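Long-range contacts in putative NAD(P)H nitroreductase MhqN (Bacillus subtilis, PDB 3BEM), which is a putative FMN-dependent, homodimeric nitroreductase that may contribute to the breakdown and detoxification of aromatic compounds: residues 25-30 with 195-200; 57-62 with 145-150; 80-85 with 166-171; 89-94 with 189-194. The protein carries 3 engineered substitutions. One frame throughout, in Å; residues are numbered along the deposited sequence. Where two conformers were deposited one is given.

Contact 1: 25-30 with 195-200; sequences SASNFL and GKEKTE. With FMN (flavin mononucleotide), chain G.
Glu197 reaches into the loop at Ser27 and Asn28, where two backbone N-H groups grip its OE2. Ser27 N lies 2.8 Å from Glu197 OE2 and comes in from above the carboxylate plane, as does Asn28 N, 3.3 Å from the same OE2; one conformer of Ser27 adds a third bond from OG. The glutamate gets there by stretching out, with CG anti to the backbone N (chi1 176°). Its other oxygen, OE1, forms a salt bridge with Arg202 and accepts a hydrogen bond from a water that also donates to Ser25 O. Ser25 belongs to the FMN binding site, its N donating to FMN O3P (2.8 Å). Further along, Leu30 N donates to Lys196 O at 2.8 Å. In the conformer given, Asn28 crosses Glu197 at about a right angle and its OD1 accepts from Lys198 N (3.3 Å) on a lone pair. Packing finishes the contact: Leu30 CD1 rests 3.9 Å from Lys198 CB, and Phe29 CE1 comes within 3.4 Å of Gly195 N. The two loops thus meet where strand 186-195 ends, with the Phe29 ring leaning on helix 82-85 and Glu197 N bonded to Asp164 at the start of strand 164-168.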
# COMPACT_ATOMS: atom_id res chain seq x y z
N SER B 25 -7.47 -10.71 7.79
CA SER B 25 -7.47 -9.59 8.73
C SER B 25 -8.06 -10.13 10.02
O SER B 25 -9.19 -10.68 10.02
CB SER B 25 -8.28 -8.42 8.19
OG SER B 25 -7.66 -7.87 7.04
N ALA B 26 -7.31 -10.06 11.11
CA ALA B 26 -7.78 -10.64 12.39
C ALA B 26 -8.98 -9.93 13.00
O ALA B 26 -9.03 -8.71 13.05
CB ALA B 26 -6.65 -10.65 13.41
N SER B 27 -9.93 -10.70 13.47
CA SER B 27 -11.04 -10.10 14.22
C SER B 27 -10.82 -10.16 15.72
O SER B 27 -11.40 -9.34 16.44
CB SER B 27 -12.39 -10.72 13.84
OG SER B 27 -12.37 -12.10 14.07
N ASN B 28 -10.01 -11.11 16.17
CA ASN B 28 -9.69 -11.30 17.58
C ASN B 28 -8.21 -11.57 17.67
O ASN B 28 -7.59 -11.91 16.66
CB ASN B 28 -10.45 -12.52 18.16
CG ASN B 28 -10.05 -13.89 17.52
OD1 ASN B 28 -9.14 -14.62 18.01
ND2 ASN B 28 -10.76 -14.26 16.45
N PHE B 29 -7.64 -11.42 18.86
CA PHE B 29 -6.33 -11.96 19.16
C PHE B 29 -6.38 -12.73 20.48
O PHE B 29 -7.21 -12.43 21.34
CB PHE B 29 -5.28 -10.84 19.26
CG PHE B 29 -5.09 -10.10 18.00
CD1 PHE B 29 -4.36 -10.70 16.97
CD2 PHE B 29 -5.56 -8.82 17.84
CE1 PHE B 29 -4.13 -10.02 15.78
CE2 PHE B 29 -5.41 -8.15 16.67
CZ PHE B 29 -4.64 -8.72 15.63
N LEU B 30 -5.46 -13.69 20.60
CA LEU B 30 -5.27 -14.53 21.76
C LEU B 30 -4.15 -14.04 22.69
O LEU B 30 -3.13 -13.53 22.26
CB LEU B 30 -4.95 -15.97 21.35
CG LEU B 30 -6.05 -16.76 20.62
CD1 LEU B 30 -5.46 -18.06 20.07
CD2 LEU B 30 -7.23 -17.06 21.55
N GLY B 195 -0.71 -10.10 16.22
CA GLY B 195 -0.84 -11.09 17.23
C GLY B 195 -1.15 -12.43 16.65
O GLY B 195 -0.81 -12.67 15.50
N LYS B 196 -1.78 -13.30 17.44
CA LYS B 196 -2.17 -14.64 16.99
C LYS B 196 -3.68 -14.72 17.13
O LYS B 196 -4.23 -14.50 18.24
CB LYS B 196 -1.49 -15.74 17.79
CG LYS B 196 0.06 -15.74 17.73
CD LYS B 196 0.66 -15.98 16.34
CE LYS B 196 2.23 -16.04 16.40
NZ LYS B 196 2.82 -17.24 17.01
N GLU B 197 -4.36 -15.02 16.03
CA GLU B 197 -5.81 -15.20 16.03
C GLU B 197 -6.13 -16.68 16.20
O GLU B 197 -5.44 -17.51 15.65
CB GLU B 197 -6.40 -14.64 14.74
CG GLU B 197 -7.89 -14.88 14.62
CD GLU B 197 -8.55 -14.06 13.56
OE1 GLU B 197 -8.11 -14.13 12.40
OE2 GLU B 197 -9.57 -13.40 13.89
N LYS B 198 -7.20 -17.02 16.92
CA LYS B 198 -7.67 -18.42 16.91
C LYS B 198 -8.31 -18.75 15.55
O LYS B 198 -9.32 -18.17 15.19
CB LYS B 198 -8.67 -18.68 18.03
CG LYS B 198 -9.09 -20.14 18.07
CD LYS B 198 -9.86 -20.49 19.33
CE LYS B 198 -9.83 -21.99 19.53
NZ LYS B 198 -10.99 -22.52 20.26
N THR B 199 -7.72 -19.69 14.83
CA THR B 199 -8.11 -19.99 13.46
C THR B 199 -9.45 -20.71 13.38
O THR B 199 -10.22 -20.48 12.46
CB THR B 199 -7.09 -20.88 12.76
OG1 THR B 199 -5.77 -20.39 13.02
CG2 THR B 199 -7.34 -20.90 11.24
N GLU B 200 -9.70 -21.60 14.34
CA GLU B 200 -10.95 -22.34 14.38
C GLU B 200 -12.15 -21.39 14.46
O GLU B 200 -13.23 -21.71 14.00
CB GLU B 200 -10.95 -23.34 15.55
N1 FMN G . -10.93 -4.05 10.57
C2 FMN G . -11.39 -3.74 11.82
O2 FMN G . -11.82 -4.67 12.51
N3 FMN G . -11.37 -2.45 12.29
C4 FMN G . -10.93 -1.39 11.50
O4 FMN G . -10.82 -0.27 12.04
C4A FMN G . -10.46 -1.71 10.23
N5 FMN G . -10.02 -0.69 9.38
C5A FMN G . -9.45 -1.06 8.17
C6 FMN G . -8.89 -0.04 7.38
C7 FMN G . -8.29 -0.37 6.16
C7M FMN G . -7.44 0.70 5.49
C8 FMN G . -8.26 -1.68 5.71
C8M FMN G . -7.27 -2.08 4.62
C9 FMN G . -8.86 -2.69 6.46
C9A FMN G . -9.42 -2.39 7.70
N10 FMN G . -9.99 -3.40 8.51
C10 FMN G . -10.45 -3.04 9.77
C1' FMN G . -10.10 -4.78 7.97
C2' FMN G . -11.11 -4.98 6.84
O2' FMN G . -12.41 -5.09 7.42
C3' FMN G . -10.74 -6.27 6.11
O3' FMN G . -9.44 -6.06 5.50
C4' FMN G . -11.79 -6.75 5.11
O4' FMN G . -13.02 -7.05 5.80
C5' FMN G . -11.27 -8.01 4.37
O5' FMN G . -10.93 -9.09 5.27
P FMN G . -9.70 -10.03 4.85
O1P FMN G . -10.05 -10.66 3.54
O2P FMN G . -8.61 -9.02 4.79
O3P FMN G . -9.54 -11.05 5.95
O HOH W 1 -10.01 -13.28 10.48
O HOH W 2 -2.03 -12.27 20.12

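Contact 2: 57-62 with 145-150; sequences QHTKYV and RNASLS. With FMN (flavin mononucleotide), chain E.
His58 lies flat against the amide of Asn146, the two planes only 1° apart. Its CB starts the overlap 3.9 Å from Asn146 CB, and CG follows above that same methylene. That CH-pi contact has Asn146 CB 3.8 Å from the centroid of the imidazole. ND1 sits over Asn146 CB and CG. At the far side of the ring CE1 comes within 3.3 Å of Asn146 ND2, which stands over the face toward the rim. NE2 turns to Tyr131 for its hydrogen bond, so the ring is fixed by its polar end as well as by the stack. The amide is held too, ND2 by Glu142 O and OD1 by Ala53 N. An alanine in place of His58 would probably leave one face of the Asn146 amide uncovered and Tyr131 OH without this partner. Along the strand, Thr59 OG1 presses 3.2 Å from Ala147 CA. Tyr61 OH and Ser150 OG share a hydrogen bond of 2.7 Å, with the serine oxygen near the plane of the phenol. On the helix, Leu149 CD1 touches C8M, at 3.4 Å, of the FMN whose polar groups are gripped mainly by the second subunit. The 145-150 part of helix 136-161 crosses strand 59-62 at -60°, its Ala147 and Ser148 also packing on Val189 of strand 186-195, while Tyr61 and Val62 pair in parallel with a strand of the second subunit, carrying the sheet across the dimer interface.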
# COMPACT_ATOMS: atom_id res chain seq x y z
N GLN B 57 11.36 7.56 1.57
CA GLN B 57 11.17 6.73 2.77
C GLN B 57 10.31 7.50 3.84
O GLN B 57 10.70 7.74 4.99
CB GLN B 57 12.52 6.30 3.27
CG GLN B 57 13.26 5.44 2.28
CD GLN B 57 14.74 5.33 2.61
OE1 GLN B 57 15.08 4.64 3.55
NE2 GLN B 57 15.62 6.04 1.85
N HIS B 58 9.10 7.84 3.40
CA HIS B 58 8.13 8.67 4.09
C HIS B 58 7.63 8.09 5.41
O HIS B 58 7.13 8.83 6.25
CB HIS B 58 6.89 8.92 3.21
CG HIS B 58 7.20 9.41 1.84
ND1 HIS B 58 7.87 8.64 0.91
CD2 HIS B 58 6.90 10.58 1.22
CE1 HIS B 58 7.96 9.31 -0.23
NE2 HIS B 58 7.39 10.50 -0.06
N THR B 59 7.71 6.77 5.55
CA THR B 59 6.99 6.02 6.57
C THR B 59 7.78 5.90 7.85
O THR B 59 9.00 5.60 7.84
CB THR B 59 6.58 4.60 6.05
OG1 THR B 59 6.05 4.68 4.74
CG2 THR B 59 5.51 3.93 6.96
N LYS B 60 7.08 6.13 8.95
CA LYS B 60 7.56 5.81 10.28
C LYS B 60 6.56 4.91 10.97
O LYS B 60 5.35 4.95 10.67
CB LYS B 60 7.88 7.06 11.10
CG LYS B 60 9.10 7.84 10.58
CD LYS B 60 9.80 8.72 11.67
CE LYS B 60 11.30 8.94 11.35
NZ LYS B 60 12.11 9.25 12.56
N TYR B 61 7.05 4.07 11.87
CA TYR B 61 6.19 3.23 12.71
C TYR B 61 6.40 3.52 14.19
O TYR B 61 7.56 3.57 14.66
CB TYR B 61 6.42 1.75 12.45
CG TYR B 61 6.07 1.26 11.06
CD1 TYR B 61 6.94 1.44 10.00
CD2 TYR B 61 4.90 0.56 10.83
CE1 TYR B 61 6.63 1.03 8.73
CE2 TYR B 61 4.57 0.12 9.59
CZ TYR B 61 5.44 0.35 8.53
OH TYR B 61 5.05 -0.10 7.31
N VAL B 62 5.32 3.76 14.92
CA VAL B 62 5.39 3.79 16.37
C VAL B 62 4.79 2.47 16.80
O VAL B 62 3.59 2.19 16.54
CB VAL B 62 4.66 4.94 16.95
CG1 VAL B 62 4.69 4.84 18.48
CG2 VAL B 62 5.32 6.24 16.46
N ARG B 145 -0.02 7.72 0.64
CA ARG B 145 0.30 6.75 -0.42
C ARG B 145 1.52 5.91 -0.06
O ARG B 145 1.49 4.69 -0.11
CB ARG B 145 0.45 7.46 -1.74
CG ARG B 145 0.99 6.62 -2.87
CD ARG B 145 0.63 7.25 -4.28
NE ARG B 145 0.87 8.68 -4.26
CZ ARG B 145 -0.04 9.61 -4.52
NH1 ARG B 145 -1.24 9.30 -4.98
NH2 ARG B 145 0.29 10.87 -4.35
N ASN B 146 2.60 6.56 0.29
CA ASN B 146 3.83 5.86 0.54
C ASN B 146 3.73 5.02 1.83
O ASN B 146 4.23 3.87 1.89
CB ASN B 146 5.00 6.79 0.54
CG ASN B 146 5.34 7.29 -0.83
OD1 ASN B 146 5.91 6.55 -1.63
ND2 ASN B 146 4.89 8.52 -1.15
N ALA B 147 3.08 5.55 2.89
CA ALA B 147 2.93 4.79 4.13
C ALA B 147 2.04 3.56 3.89
O ALA B 147 2.19 2.52 4.52
CB ALA B 147 2.35 5.62 5.29
N SER B 148 1.08 3.65 2.98
CA SER B 148 0.18 2.53 2.73
C SER B 148 0.85 1.40 1.94
O SER B 148 0.62 0.23 2.21
CB SER B 148 -1.13 3.04 2.04
OG SER B 148 -1.88 3.91 2.89
N LEU B 149 1.69 1.75 0.96
CA LEU B 149 2.56 0.77 0.31
C LEU B 149 3.38 0.03 1.40
O LEU B 149 3.51 -1.18 1.37
CB LEU B 149 3.51 1.46 -0.64
CG LEU B 149 2.91 2.04 -1.93
CD1 LEU B 149 3.99 2.92 -2.58
CD2 LEU B 149 2.45 0.97 -2.94
N SER B 150 3.98 0.80 2.31
CA SER B 150 4.82 0.26 3.37
C SER B 150 4.00 -0.68 4.25
O SER B 150 4.44 -1.79 4.59
CB SER B 150 5.39 1.42 4.20
OG SER B 150 6.30 0.95 5.15
N1 FMN E . 10.11 5.94 -10.49
C2 FMN E . 10.20 6.61 -11.69
O2 FMN E . 11.11 6.32 -12.48
N3 FMN E . 9.29 7.60 -12.01
C4 FMN E . 8.27 7.97 -11.14
O4 FMN E . 7.39 8.73 -11.58
C4A FMN E . 8.20 7.28 -9.90
N5 FMN E . 7.21 7.59 -8.97
C5A FMN E . 7.10 6.84 -7.80
C6 FMN E . 6.05 7.09 -6.89
C7 FMN E . 5.92 6.39 -5.67
C7M FMN E . 4.54 6.24 -5.07
C8 FMN E . 6.85 5.39 -5.40
C8M FMN E . 6.42 4.24 -4.53
C9 FMN E . 7.89 5.12 -6.29
C9A FMN E . 8.05 5.83 -7.50
N10 FMN E . 9.08 5.55 -8.40
C10 FMN E . 9.12 6.25 -9.60
C1' FMN E . 10.21 4.60 -8.02
C2' FMN E . 11.06 5.08 -6.81
O2' FMN E . 12.03 6.05 -7.21
C3' FMN E . 11.76 3.86 -6.18
O3' FMN E . 10.73 3.04 -5.60
C4' FMN E . 12.90 4.19 -5.19
O4' FMN E . 13.94 4.95 -5.80
C5' FMN E . 13.64 2.96 -4.63
O5' FMN E . 14.04 1.99 -5.62
P FMN E . 13.72 0.45 -5.28
O1P FMN E . 14.14 -0.42 -6.37
O2P FMN E . 14.52 0.04 -4.15
O3P FMN E . 12.26 0.45 -5.12

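Contact 3: 80-85 with 166-171; sequences QYKVVS and CPMIGF. With FMN (flavin mononucleotide), chain G.
Gln80 and Gly170 meet around one edge of the flavin, so much of this contact runs through the cofactor. The glutamine amide pairs with the adjoining N3-H and C4=O4 groups: FMN N3 donates to Gln80 OE1 at 2.9 Å, and Gln80 NE2 donates to FMN O4 at 3.2 Å. The same NE2 makes a weak bond to Gly170 O (3.0 Å, 133° at the hydrogen). Gly170, centre of an inverse gamma turn, gives its own N to FMN O4, and Ile169 N donates to FMN N5 at 2.9 Å. Selenomethionine Met168 bends at its third torsion (70°), bringing CE to 3.4 Å from Gln80 NE2 and 4.1 Å from Lys82 CG. A leucine in place of Gln80 would probably leave FMN N3 without its acceptor and strip O4 of one of its donors. Lys82 NZ, 2.8 Å from FMN O2, also bonds to Ala26 O and passes Cys166 SG at 3.5 Å. Chemically, donors meet O2, O4 and N5 while an acceptor meets N3, a pattern consistent with the oxidised isoalloxazine, whose N5 can accept a hydrogen bond. The lysine charge beside O2 would be expected to stabilise negative charge in the N1-C2=O2 region when the flavin is reduced, as in other flavoenzymes.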
# COMPACT_ATOMS: atom_id res chain seq x y z
N GLN B 80 -12.35 -0.45 20.00
CA GLN B 80 -12.05 -1.77 19.49
C GLN B 80 -11.11 -2.53 20.43
O GLN B 80 -9.93 -2.20 20.61
CB GLN B 80 -11.46 -1.68 18.10
CG GLN B 80 -12.43 -1.08 17.08
CD GLN B 80 -11.85 -1.15 15.69
OE1 GLN B 80 -11.72 -2.25 15.13
NE2 GLN B 80 -11.44 0.00 15.14
N TYR B 81 -11.66 -3.60 20.99
CA TYR B 81 -10.95 -4.39 21.98
C TYR B 81 -9.70 -5.07 21.46
O TYR B 81 -8.76 -5.32 22.23
CB TYR B 81 -11.88 -5.44 22.52
CG TYR B 81 -11.23 -6.29 23.57
CD1 TYR B 81 -10.94 -5.77 24.82
CD2 TYR B 81 -10.90 -7.62 23.30
CE1 TYR B 81 -10.31 -6.55 25.78
CE2 TYR B 81 -10.26 -8.39 24.25
CZ TYR B 81 -9.98 -7.84 25.48
OH TYR B 81 -9.38 -8.64 26.44
N LYS B 82 -9.64 -5.33 20.16
CA LYS B 82 -8.42 -5.93 19.60
C LYS B 82 -7.12 -5.12 19.85
O LYS B 82 -6.05 -5.69 19.86
CB LYS B 82 -8.62 -6.30 18.10
CG LYS B 82 -8.71 -5.15 17.19
CD LYS B 82 -9.01 -5.61 15.70
CE LYS B 82 -10.44 -5.84 15.47
NZ LYS B 82 -10.54 -6.46 14.16
N VAL B 83 -7.22 -3.80 20.08
CA VAL B 83 -6.05 -3.02 20.49
C VAL B 83 -5.47 -3.57 21.81
O VAL B 83 -4.25 -3.63 21.99
CB VAL B 83 -6.36 -1.50 20.59
CG1 VAL B 83 -5.32 -0.77 21.40
CG2 VAL B 83 -6.44 -0.88 19.21
N VAL B 84 -6.36 -3.98 22.72
CA VAL B 84 -5.96 -4.55 24.04
C VAL B 84 -5.43 -5.98 23.93
O VAL B 84 -4.38 -6.30 24.51
CB VAL B 84 -7.15 -4.42 25.03
CG1 VAL B 84 -6.86 -5.11 26.39
CG2 VAL B 84 -7.49 -2.94 25.21
N SER B 85 -6.14 -6.84 23.20
CA SER B 85 -5.79 -8.27 23.12
C SER B 85 -4.58 -8.53 22.22
O SER B 85 -3.93 -9.54 22.35
CB SER B 85 -6.95 -9.09 22.61
OG SER B 85 -7.38 -8.61 21.34
N CYS B 166 -4.34 -7.01 11.70
CA CYS B 166 -5.58 -6.36 11.26
C CYS B 166 -5.23 -4.91 10.99
O CYS B 166 -4.85 -4.21 11.91
CB CYS B 166 -6.67 -6.49 12.28
SG CYS B 166 -8.24 -5.91 11.54
N PRO B 167 -5.34 -4.44 9.75
CA PRO B 167 -5.22 -3.02 9.44
C PRO B 167 -6.47 -2.34 9.91
O PRO B 167 -7.56 -2.95 9.88
CB PRO B 167 -5.11 -3.00 7.94
CG PRO B 167 -5.87 -4.19 7.50
CD PRO B 167 -5.75 -5.24 8.57
N MSE B 168 -6.35 -1.11 10.36
CA MSE B 168 -7.43 -0.38 11.02
C MSE B 168 -7.40 1.12 10.65
O MSE B 168 -6.36 1.75 10.64
CB MSE B 168 -7.34 -0.54 12.56
CG MSE B 168 -7.29 -2.00 12.99
SE MSE B 168 -6.74 -2.13 14.84
CE MSE B 168 -8.36 -1.39 15.68
N ILE B 169 -8.58 1.63 10.37
CA ILE B 169 -8.79 3.07 10.19
C ILE B 169 -9.84 3.58 11.17
O ILE B 169 -10.08 4.79 11.25
CB ILE B 169 -9.18 3.40 8.74
CG1 ILE B 169 -8.97 4.88 8.41
CG2 ILE B 169 -10.64 2.95 8.45
CD1 ILE B 169 -7.59 5.35 8.55
N GLY B 170 -10.45 2.68 11.92
CA GLY B 170 -11.42 3.01 12.94
C GLY B 170 -10.86 3.59 14.21
O GLY B 170 -10.91 2.97 15.23
N PHE B 171 -10.25 4.76 14.12
CA PHE B 171 -9.62 5.46 15.25
C PHE B 171 -9.68 6.95 15.07
O PHE B 171 -9.80 7.44 13.94
CB PHE B 171 -8.18 4.98 15.49
CG PHE B 171 -7.23 5.32 14.39
CD1 PHE B 171 -6.61 6.55 14.34
CD2 PHE B 171 -6.96 4.39 13.38
CE1 PHE B 171 -5.73 6.86 13.30
CE2 PHE B 171 -6.09 4.70 12.33
CZ PHE B 171 -5.47 5.95 12.29
N1 FMN G . -10.93 -4.05 10.57
C2 FMN G . -11.39 -3.74 11.82
O2 FMN G . -11.82 -4.67 12.51
N3 FMN G . -11.37 -2.45 12.29
C4 FMN G . -10.93 -1.39 11.50
O4 FMN G . -10.82 -0.27 12.04
C4A FMN G . -10.46 -1.71 10.23
N5 FMN G . -10.02 -0.69 9.38
C5A FMN G . -9.45 -1.06 8.17
C6 FMN G . -8.89 -0.04 7.38
C7 FMN G . -8.29 -0.37 6.16
C7M FMN G . -7.44 0.70 5.49
C8 FMN G . -8.26 -1.68 5.71
C8M FMN G . -7.27 -2.08 4.62
C9 FMN G . -8.86 -2.69 6.46
C9A FMN G . -9.42 -2.39 7.70
N10 FMN G . -9.99 -3.40 8.51
C10 FMN G . -10.45 -3.04 9.77
C1' FMN G . -10.10 -4.78 7.97
C2' FMN G . -11.11 -4.98 6.84
O2' FMN G . -12.41 -5.09 7.42
C3' FMN G . -10.74 -6.27 6.11
O3' FMN G . -9.44 -6.06 5.50
C4' FMN G . -11.79 -6.75 5.11
O4' FMN G . -13.02 -7.05 5.80
C5' FMN G . -11.27 -8.01 4.37
O5' FMN G . -10.93 -9.09 5.27
P FMN G . -9.70 -10.03 4.85
O1P FMN G . -10.05 -10.66 3.54
O2P FMN G . -8.61 -9.02 4.79
O3P FMN G . -9.54 -11.05 5.95

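Contact 4: 89-94 with 189-194; sequences VLLVLG and VMMITI
Val92 O receives two backbone donors from the opposite strand. Val189 N is the firm one, 2.8 Å from Val92 O and nearly in line with its C=O; Met190 N, at 3.4 Å, adds a weak bond. Two residues facing one make this a classic beta bulge. Beyond it the antiparallel pairing is regular. Val92 N returns a bond to Met190 O, and Leu90 and Ile192 bind each other both ways, Leu90 N to Ile192 O at 2.8 Å with 173° at the hydrogen. Leu91 with Met191 and Val89 with Thr193 are the non-hydrogen-bonded pairs. On the sheet face of Leu90 and Val92, Val92 CG2 wedges between Ile192 CD1 (3.6 Å) and the CG of selenomethionine Met190, whose side chain runs beside the valine in the same direction. Leu90 CD1 slants across to Ile194 CG2. On the face of Val89 and Leu91, Thr193 CG2 lies beside Val89 CG2, and Met191 is another selenomethionine: in the conformer given its CG is anti to the backbone N (chi1 178°), where it meets Val89 CG1 at 3.6 Å, and the chain then bends to bring CE up to Leu91 CD1. Helix 136-161 packs against the first face through Phe154, which touches Leu90, and Ser148, which touches Met190; Met168 and Phe171 border Met191 on the second. These are the two central strands of this chain's antiparallel sheet, which a strand of the second subunit extends in parallel, the mixed alpha/beta core of the nitroreductase fold.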
# COMPACT_ATOMS: atom_id res chain seq x y z
N VAL B 89 0.43 -2.96 18.98
CA VAL B 89 -0.35 -2.04 18.15
C VAL B 89 0.64 -1.11 17.45
O VAL B 89 1.47 -0.52 18.13
CB VAL B 89 -1.37 -1.19 18.94
CG1 VAL B 89 -2.18 -0.35 17.89
CG2 VAL B 89 -2.33 -2.02 19.78
N LEU B 90 0.63 -1.04 16.09
CA LEU B 90 1.53 -0.13 15.35
C LEU B 90 0.75 1.01 14.79
O LEU B 90 -0.37 0.83 14.27
CB LEU B 90 2.18 -0.88 14.18
CG LEU B 90 3.19 -1.99 14.52
CD1 LEU B 90 2.58 -3.20 15.16
CD2 LEU B 90 3.83 -2.38 13.19
N LEU B 91 1.30 2.21 14.90
CA LEU B 91 0.78 3.36 14.19
C LEU B 91 1.68 3.59 13.02
O LEU B 91 2.88 3.77 13.17
CB LEU B 91 0.69 4.57 15.12
CG LEU B 91 -0.44 4.50 16.17
CD1 LEU B 91 -1.85 4.34 15.50
CD2 LEU B 91 -0.11 3.42 17.27
N VAL B 92 1.08 3.57 11.84
CA VAL B 92 1.80 3.79 10.62
C VAL B 92 1.68 5.27 10.27
O VAL B 92 0.60 5.78 9.99
CB VAL B 92 1.25 2.92 9.46
CG1 VAL B 92 2.17 3.07 8.22
CG2 VAL B 92 1.06 1.42 9.90
N LEU B 93 2.82 5.97 10.31
CA LEU B 93 2.89 7.39 10.08
C LEU B 93 3.48 7.67 8.71
O LEU B 93 4.36 6.96 8.24
CB LEU B 93 3.79 8.07 11.13
CG LEU B 93 3.44 7.81 12.58
CD1 LEU B 93 4.38 8.57 13.55
CD2 LEU B 93 1.91 8.13 12.83
N GLY B 94 3.00 8.75 8.09
CA GLY B 94 3.60 9.27 6.90
C GLY B 94 4.07 10.70 7.11
O GLY B 94 3.31 11.57 7.52
N VAL B 189 -1.56 7.39 9.26
CA VAL B 189 -2.13 6.82 8.04
C VAL B 189 -2.98 5.57 8.33
O VAL B 189 -4.02 5.40 7.74
CB VAL B 189 -1.03 6.54 7.03
CG1 VAL B 189 -1.56 5.74 5.76
CG2 VAL B 189 -0.26 7.89 6.68
N MSE B 190 -2.54 4.75 9.26
CA MSE B 190 -3.30 3.58 9.69
C MSE B 190 -2.76 3.05 10.98
O MSE B 190 -1.69 3.44 11.41
CB MSE B 190 -3.37 2.47 8.61
CG MSE B 190 -2.29 1.64 8.29
SE MSE B 190 -3.01 0.34 6.86
CE MSE B 190 -2.61 1.63 5.52
N MSE B 191 -3.56 2.20 11.57
CA MSE B 191 -3.19 1.43 12.74
C MSE B 191 -3.14 -0.05 12.29
O MSE B 191 -3.93 -0.48 11.47
CB MSE B 191 -4.22 1.68 13.83
CG MSE B 191 -4.01 0.93 15.09
SE MSE B 191 -5.51 1.41 16.33
CE MSE B 191 -5.02 3.25 16.45
N ILE B 192 -2.19 -0.81 12.80
CA ILE B 192 -2.14 -2.25 12.54
C ILE B 192 -1.95 -2.95 13.85
O ILE B 192 -0.94 -2.71 14.53
CB ILE B 192 -0.98 -2.64 11.60
CG1 ILE B 192 -1.10 -1.85 10.26
CG2 ILE B 192 -1.00 -4.15 11.34
CD1 ILE B 192 0.13 -2.01 9.34
N THR B 193 -2.87 -3.84 14.17
CA THR B 193 -2.66 -4.76 15.29
C THR B 193 -1.99 -6.00 14.78
O THR B 193 -2.24 -6.45 13.66
CB THR B 193 -3.95 -5.11 16.04
OG1 THR B 193 -5.01 -5.37 15.13
CG2 THR B 193 -4.34 -4.00 16.97
N ILE B 194 -1.15 -6.61 15.64
CA ILE B 194 -0.47 -7.84 15.31
C ILE B 194 -0.59 -8.80 16.50
O ILE B 194 -0.59 -8.38 17.66
CB ILE B 194 1.02 -7.58 14.92
CG1 ILE B 194 1.67 -8.87 14.46
CG2 ILE B 194 1.81 -6.92 16.11
CD1 ILE B 194 3.02 -8.65 13.80

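How the contacts relate
From the N terminus, the loop 25-30 after helix 12-22 waits for 195-200, so contact 1 closes the widest loop and encloses the other three contacts. Within it contacts 2, 3 and 4 cross one another, because 57-62, 80-85 and 89-94 come in that order and are answered by 145-150, 166-171 and 189-194 in the same order. Contact 4 joins the two middle strands of the sheet. Backbone bonds tie its outer edges to 57-62 of contact 2 and 166-171 of contact 3. Contacts 1 and 3 border the same FMN and touch through Ala26 and Lys82, whereas contact 2 reaches the other FMN of the dimer.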